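Local atomic coordinates of transcriptional activator, putative (Pyrococcus furiosus, PDB entry 1RTW), a protein that is of unknown function but has the all-helical fold of the TENA/THI-4/PQQC family. Residues D99-V112 with V190-I204. Numbering follows the deposited sequence.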
loop_
_atom_site.group_PDB
_atom_site.type_symbol
_atom_site.label_atom_id
_atom_site.label_comp_id
_atom_site.label_asym_id
_atom_site.label_seq_id
_atom_site.Cartn_x
_atom_site.Cartn_y
_atom_site.Cartn_z
ATOM N N ASP B 99 -25.123 1.298 -1.943
ATOM C CA ASP B 99 -25.516 -0.072 -1.645
ATOM C C ASP B 99 -24.353 -0.928 -1.099
ATOM O O ASP B 99 -23.221 -0.843 -1.582
ATOM C CB ASP B 99 -26.082 -0.728 -2.903
ATOM C CG ASP B 99 -26.683 -2.080 -2.621
ATOM O OD1 ASP B 99 -27.926 -2.182 -2.552
ATOM O OD2 ASP B 99 -25.910 -3.035 -2.445
ATOM N N TRP B 100 -24.673 -1.812 -0.154
ATOM C CA TRP B 100 -23.685 -2.697 0.470
ATOM C C TRP B 100 -22.931 -3.591 -0.521
ATOM O O TRP B 100 -21.737 -3.833 -0.352
ATOM C CB TRP B 100 -24.324 -3.540 1.590
ATOM C CG TRP B 100 -25.297 -4.598 1.127
ATOM C CD1 TRP B 100 -25.014 -5.908 0.845
ATOM C CD2 TRP B 100 -26.709 -4.441 0.921
ATOM N NE1 TRP B 100 -26.159 -6.572 0.474
ATOM C CE2 TRP B 100 -27.214 -5.697 0.510
ATOM C CE3 TRP B 100 -27.596 -3.357 1.036
ATOM C CZ2 TRP B 100 -28.572 -5.904 0.225
ATOM C CZ3 TRP B 100 -28.946 -3.563 0.752
ATOM C CH2 TRP B 100 -29.417 -4.827 0.345
ATOM N N ARG B 101 -23.624 -4.071 -1.553
ATOM C CA ARG B 101 -22.994 -4.904 -2.571
ATOM C C ARG B 101 -21.929 -4.104 -3.328
ATOM O O ARG B 101 -20.884 -4.636 -3.700
ATOM C CB ARG B 101 -24.025 -5.433 -3.579
ATOM C CG ARG B 101 -24.999 -6.486 -3.050
ATOM C CD ARG B 101 -26.361 -5.878 -2.764
ATOM N NE ARG B 101 -27.443 -6.642 -3.367
ATOM C CZ ARG B 101 -28.630 -6.139 -3.687
ATOM N NH1 ARG B 101 -28.901 -4.863 -3.461
ATOM N NH2 ARG B 101 -29.542 -6.919 -4.250
ATOM N N ALA B 102 -22.208 -2.826 -3.562
ATOM C CA ALA B 102 -21.269 -1.972 -4.278
ATOM C C ALA B 102 -19.989 -1.744 -3.478
ATOM O O ALA B 102 -18.891 -1.922 -4.001
ATOM C CB ALA B 102 -21.923 -0.647 -4.649
ATOM N N LYS B 103 -20.135 -1.373 -2.208
ATOM C CA LYS B 103 -18.974 -1.126 -1.342
ATOM C C LYS B 103 -18.121 -2.383 -1.216
ATOM O O LYS B 103 -16.898 -2.318 -1.217
ATOM C CB LYS B 103 -19.417 -0.679 0.055
ATOM C CG LYS B 103 -20.230 0.600 0.070
ATOM C CD LYS B 103 -20.516 1.050 1.489
ATOM C CE LYS B 103 -21.358 0.030 2.251
ATOM N NZ LYS B 103 -21.720 0.518 3.619
ATOM N N SER B 104 -18.792 -3.525 -1.125
ATOM C CA SER B 104 -18.146 -4.819 -1.004
ATOM C C SER B 104 -17.318 -5.155 -2.252
ATOM O O SER B 104 -16.247 -5.748 -2.176
ATOM C CB SER B 104 -19.233 -5.868 -0.785
ATOM O OG SER B 104 -18.666 -7.135 -0.550
ATOM N N TYR B 105 -17.822 -4.776 -3.411
ATOM C CA TYR B 105 -17.126 -5.038 -4.660
ATOM C C TYR B 105 -15.904 -4.124 -4.723
ATOM O O TYR B 105 -14.780 -4.567 -5.020
ATOM C CB TYR B 105 -18.091 -4.773 -5.818
ATOM C CG TYR B 105 -17.590 -5.156 -7.189
ATOM C CD1 TYR B 105 -16.297 -5.643 -7.377
ATOM C CD2 TYR B 105 -18.415 -5.003 -8.317
ATOM C CE1 TYR B 105 -15.832 -5.962 -8.640
ATOM C CE2 TYR B 105 -17.959 -5.322 -9.585
ATOM C CZ TYR B 105 -16.663 -5.797 -9.734
ATOM O OH TYR B 105 -16.164 -6.077 -10.973
ATOM N N VAL B 106 -16.124 -2.856 -4.397
ATOM C CA VAL B 106 -15.055 -1.860 -4.396
ATOM C C VAL B 106 -13.920 -2.248 -3.456
ATOM O O VAL B 106 -12.756 -2.278 -3.858
ATOM C CB VAL B 106 -15.600 -0.460 -3.998
ATOM C CG1 VAL B 106 -14.455 0.486 -3.566
ATOM C CG2 VAL B 106 -16.375 0.131 -5.161
ATOM N N ASN B 107 -14.269 -2.583 -2.217
ATOM C CA ASN B 107 -13.272 -2.945 -1.217
ATOM C C ASN B 107 -12.474 -4.186 -1.566
ATOM O O ASN B 107 -11.294 -4.278 -1.243
ATOM C CB ASN B 107 -13.917 -3.042 0.164
ATOM C CG ASN B 107 -14.419 -1.695 0.658
ATOM O OD1 ASN B 107 -13.957 -0.642 0.198
ATOM N ND2 ASN B 107 -15.355 -1.715 1.591
ATOM N N TYR B 108 -13.103 -5.118 -2.272
ATOM C CA TYR B 108 -12.397 -6.316 -2.703
ATOM C C TYR B 108 -11.354 -5.932 -3.760
ATOM O O TYR B 108 -10.198 -6.371 -3.688
ATOM C CB TYR B 108 -13.368 -7.351 -3.274
ATOM C CG TYR B 108 -12.666 -8.533 -3.907
ATOM C CD1 TYR B 108 -11.993 -9.481 -3.121
ATOM C CD2 TYR B 108 -12.633 -8.680 -5.283
ATOM C CE1 TYR B 108 -11.306 -10.540 -3.702
ATOM C CE2 TYR B 108 -11.950 -9.735 -5.878
ATOM C CZ TYR B 108 -11.283 -10.657 -5.086
ATOM O OH TYR B 108 -10.566 -11.676 -5.681
ATOM N N LEU B 109 -11.740 -5.073 -4.706
ATOM C CA LEU B 109 -10.816 -4.660 -5.765
ATOM C C LEU B 109 -9.628 -3.913 -5.200
ATOM O O LEU B 109 -8.496 -4.157 -5.607
ATOM C CB LEU B 109 -11.502 -3.823 -6.838
ATOM C CG LEU B 109 -12.406 -4.558 -7.835
ATOM C CD1 LEU B 109 -12.908 -3.554 -8.897
ATOM C CD2 LEU B 109 -11.610 -5.694 -8.513
ATOM N N LEU B 110 -9.874 -3.007 -4.266
ATOM C CA LEU B 110 -8.783 -2.273 -3.643
ATOM C C LEU B 110 -7.853 -3.217 -2.844
ATOM O O LEU B 110 -6.636 -3.001 -2.791
ATOM C CB LEU B 110 -9.339 -1.150 -2.756
ATOM C CG LEU B 110 -10.126 -0.086 -3.523
ATOM C CD1 LEU B 110 -10.619 0.969 -2.541
ATOM C CD2 LEU B 110 -9.247 0.532 -4.596
ATOM N N SER B 111 -8.414 -4.276 -2.252
ATOM C CA SER B 111 -7.591 -5.232 -1.502
ATOM C C SER B 111 -6.727 -6.035 -2.453
ATOM O O SER B 111 -5.562 -6.292 -2.167
ATOM C CB SER B 111 -8.443 -6.171 -0.653
ATOM O OG SER B 111 -8.995 -5.458 0.433
ATOM N N VAL B 112 -7.298 -6.434 -3.588
ATOM C CA VAL B 112 -6.529 -7.176 -4.575
ATOM C C VAL B 112 -5.409 -6.313 -5.164
ATOM O O VAL B 112 -4.289 -6.782 -5.371
ATOM C CB VAL B 112 -7.416 -7.694 -5.706
ATOM C CG1 VAL B 112 -6.567 -8.270 -6.825
ATOM C CG2 VAL B 112 -8.364 -8.754 -5.170
ATOM N N VAL B 190 -9.385 -14.899 -8.462
ATOM C CA VAL B 190 -9.800 -13.508 -8.459
ATOM C C VAL B 190 -10.798 -13.255 -9.586
ATOM O O VAL B 190 -11.813 -12.585 -9.372
ATOM C CB VAL B 190 -8.585 -12.545 -8.529
ATOM C CG1 VAL B 190 -9.040 -11.126 -8.774
ATOM C CG2 VAL B 190 -7.819 -12.593 -7.216
ATOM N N PHE B 191 -10.545 -13.838 -10.758
ATOM C CA PHE B 191 -11.445 -13.674 -11.905
ATOM C C PHE B 191 -12.842 -14.201 -11.559
ATOM O O PHE B 191 -13.859 -13.585 -11.899
ATOM C CB PHE B 191 -10.894 -14.395 -13.148
ATOM C CG PHE B 191 -11.676 -14.114 -14.414
ATOM C CD1 PHE B 191 -12.838 -14.832 -14.715
ATOM C CD2 PHE B 191 -11.272 -13.104 -15.286
ATOM C CE1 PHE B 191 -13.586 -14.542 -15.861
ATOM C CE2 PHE B 191 -12.009 -12.805 -16.432
ATOM C CZ PHE B 191 -13.170 -13.526 -16.721
ATOM N N LYS B 192 -12.877 -15.349 -10.885
ATOM C CA LYS B 192 -14.127 -15.970 -10.464
ATOM C C LYS B 192 -14.874 -15.058 -9.496
ATOM O O LYS B 192 -16.069 -14.807 -9.659
ATOM C CB LYS B 192 -13.844 -17.310 -9.778
ATOM C CG LYS B 192 -15.059 -17.967 -9.137
ATOM C CD LYS B 192 -14.714 -19.335 -8.561
ATOM C CE LYS B 192 -14.260 -20.291 -9.657
ATOM N NZ LYS B 192 -13.772 -21.585 -9.108
ATOM N N GLU B 193 -14.150 -14.542 -8.510
ATOM C CA GLU B 193 -14.738 -13.676 -7.506
ATOM C C GLU B 193 -15.232 -12.368 -8.127
ATOM O O GLU B 193 -16.333 -11.918 -7.807
ATOM C CB GLU B 193 -13.727 -13.432 -6.375
ATOM C CG GLU B 193 -14.306 -12.847 -5.089
ATOM C CD GLU B 193 -15.265 -13.784 -4.347
ATOM O OE1 GLU B 193 -15.912 -13.314 -3.381
ATOM O OE2 GLU B 193 -15.365 -14.986 -4.701
ATOM N N VAL B 194 -14.453 -11.784 -9.041
ATOM C CA VAL B 194 -14.880 -10.540 -9.680
ATOM C C VAL B 194 -16.130 -10.804 -10.526
ATOM O O VAL B 194 -17.029 -9.958 -10.601
ATOM C CB VAL B 194 -13.748 -9.876 -10.530
ATOM C CG1 VAL B 194 -14.279 -8.644 -11.280
ATOM C CG2 VAL B 194 -12.608 -9.455 -9.630
ATOM N N SER B 195 -16.206 -12.007 -11.096
ATOM C CA SER B 195 -17.349 -12.420 -11.914
ATOM C C SER B 195 -18.636 -12.417 -11.098
ATOM O O SER B 195 -19.669 -11.931 -11.558
ATOM C CB SER B 195 -17.116 -13.817 -12.499
ATOM O OG SER B 195 -16.125 -13.791 -13.505
ATOM N N LYS B 196 -18.563 -12.961 -9.886
ATOM C CA LYS B 196 -19.704 -13.014 -8.972
ATOM C C LYS B 196 -20.160 -11.603 -8.594
ATOM O O LYS B 196 -21.356 -11.328 -8.487
ATOM C CB LYS B 196 -19.332 -13.794 -7.707
ATOM C CG LYS B 196 -19.141 -15.284 -7.933
ATOM C CD LYS B 196 -18.760 -16.009 -6.648
ATOM C CE LYS B 196 -18.438 -17.491 -6.928
ATOM N NZ LYS B 196 -18.053 -18.266 -5.702
ATOM N N PHE B 197 -19.190 -10.718 -8.386
ATOM C CA PHE B 197 -19.466 -9.336 -8.035
ATOM C C PHE B 197 -20.172 -8.623 -9.178
ATOM O O PHE B 197 -21.101 -7.853 -8.944
ATOM C CB PHE B 197 -18.175 -8.609 -7.660
ATOM C CG PHE B 197 -17.812 -8.729 -6.208
ATOM C CD1 PHE B 197 -18.717 -8.350 -5.222
ATOM C CD2 PHE B 197 -16.563 -9.183 -5.825
ATOM C CE1 PHE B 197 -18.377 -8.418 -3.870
ATOM C CE2 PHE B 197 -16.215 -9.255 -4.481
ATOM C CZ PHE B 197 -17.124 -8.870 -3.501
ATOM N N GLU B 198 -19.743 -8.903 -10.407
ATOM C CA GLU B 198 -20.353 -8.312 -11.600
ATOM C C GLU B 198 -21.810 -8.749 -11.708
ATOM O O GLU B 198 -22.703 -7.947 -11.985
ATOM C CB GLU B 198 -19.609 -8.766 -12.863
ATOM C CG GLU B 198 -18.333 -7.988 -13.159
ATOM C CD GLU B 198 -18.605 -6.530 -13.500
ATOM O OE1 GLU B 198 -19.518 -6.270 -14.305
ATOM O OE2 GLU B 198 -17.923 -5.635 -12.963
ATOM N N LEU B 199 -22.036 -10.041 -11.502
ATOM C CA LEU B 199 -23.382 -10.601 -11.572
ATOM C C LEU B 199 -24.304 -9.997 -10.515
ATOM O O LEU B 199 -25.458 -9.697 -10.785
ATOM C CB LEU B 199 -23.328 -12.115 -11.381
ATOM C CG LEU B 199 -24.704 -12.767 -11.205
ATOM C CD1 LEU B 199 -25.542 -12.604 -12.463
ATOM C CD2 LEU B 199 -24.543 -14.232 -10.839
ATOM N N ILE B 200 -23.779 -9.852 -9.307
ATOM C CA ILE B 200 -24.522 -9.320 -8.180
ATOM C C ILE B 200 -24.818 -7.828 -8.293
ATOM O O ILE B 200 -25.873 -7.362 -7.857
ATOM C CB ILE B 200 -23.742 -9.607 -6.867
ATOM C CG1 ILE B 200 -23.789 -11.105 -6.561
ATOM C CG2 ILE B 200 -24.305 -8.809 -5.698
ATOM C CD1 ILE B 200 -22.858 -11.519 -5.435
ATOM N N PHE B 201 -23.898 -7.081 -8.892
ATOM C CA PHE B 201 -24.084 -5.647 -9.016
ATOM C C PHE B 201 -25.379 -5.259 -9.721
ATOM O O PHE B 201 -26.032 -4.287 -9.331
ATOM C CB PHE B 201 -22.886 -5.013 -9.721
ATOM C CG PHE B 201 -22.669 -3.582 -9.362
ATOM C CD1 PHE B 201 -23.332 -2.567 -10.052
ATOM C CD2 PHE B 201 -21.784 -3.240 -8.335
ATOM C CE1 PHE B 201 -23.116 -1.230 -9.725
ATOM C CE2 PHE B 201 -21.554 -1.910 -7.995
ATOM C CZ PHE B 201 -22.221 -0.899 -8.691
ATOM N N TRP B 202 -25.758 -6.023 -10.745
ATOM C CA TRP B 202 -26.977 -5.721 -11.490
ATOM C C TRP B 202 -28.220 -5.721 -10.600
ATOM O O TRP B 202 -29.144 -4.949 -10.835
ATOM C CB TRP B 202 -27.159 -6.691 -12.654
ATOM C CG TRP B 202 -26.072 -6.619 -13.692
ATOM C CD1 TRP B 202 -25.105 -7.554 -13.929
ATOM C CD2 TRP B 202 -25.821 -5.542 -14.610
ATOM N NE1 TRP B 202 -24.265 -7.124 -14.928
ATOM C CE2 TRP B 202 -24.683 -5.901 -15.365
ATOM C CE3 TRP B 202 -26.440 -4.316 -14.858
ATOM C CZ2 TRP B 202 -24.154 -5.067 -16.358
ATOM C CZ3 TRP B 202 -25.908 -3.487 -15.843
ATOM C CH2 TRP B 202 -24.778 -3.869 -16.582
ATOM N N ASP B 203 -28.222 -6.554 -9.559
ATOM C CA ASP B 203 -29.359 -6.631 -8.634
ATOM C C ASP B 203 -29.593 -5.350 -7.830
ATOM O O ASP B 203 -30.713 -5.085 -7.391
ATOM C CB ASP B 203 -29.193 -7.800 -7.653
ATOM C CG ASP B 203 -29.257 -9.154 -8.332
ATOM O OD1 ASP B 203 -28.500 -10.065 -7.922
ATOM O OD2 ASP B 203 -30.069 -9.310 -9.271
ATOM N N ILE B 204 -28.537 -4.564 -7.639
ATOM C CA ILE B 204 -28.614 -3.320 -6.878
ATOM C C ILE B 204 -29.742 -2.402 -7.337
ATOM O O ILE B 204 -30.395 -1.768 -6.516
ATOM C CB ILE B 204 -27.267 -2.559 -6.922
ATOM C CG1 ILE B 204 -26.207 -3.321 -6.124
ATOM C CG2 ILE B 204 -27.426 -1.163 -6.366
ATOM C CD1 ILE B 204 -24.801 -2.751 -6.261
HETATM O O HOH W 1 -27.800 -9.680 -4.676
#
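Tyr105 and Phe197 pass in opposite directions with ring planes only 4° apart, but displaced laterally, with little ring-on-ring overlap. Two CH-pi contacts replace a stack: Phe197 CB lies 3.4 Å from the Tyr105 centroid, almost on the ring normal, and Tyr105 CA sits 3.8 Å from the Phe197 centroid. Tyr108 joins this aromatic cluster obliquely, its ring edge against Val194 CG2 and one face under Glu193 CG. The carboxylate of Glu193 forms a salt bridge with Lys103 of the second subunit.

Polar contact across the helices centres on Tyr105 OH, which donates to the anti lone pair of Glu198 OE2 at 2.7 Å. With Tyr105 CG anti to the backbone N (chi1 -173°), the ring enters a hole formed by Val194, Phe197, Glu198 and Phe201, as a knob; Tyr108 fills a second, among Val190, Glu193, Val194 and Phe197.

Toward the N-terminal end of helix 100-112, Ile204 CD1 packs 3.9 Å from Ala102 CB, which also meets Phe201 CE2 at 3.6 Å. Beside them Arg101 NH1 bridges to Asp99 OD1 (3.0 Å), while Arg101 CG touches Ile200 CG2.

Segments 100-112 and 190-201 run near-antiparallel (157°, axes 10.0 Å apart), and the two tyrosine knobs mark knobs-into-holes packing within the family's helical bundle.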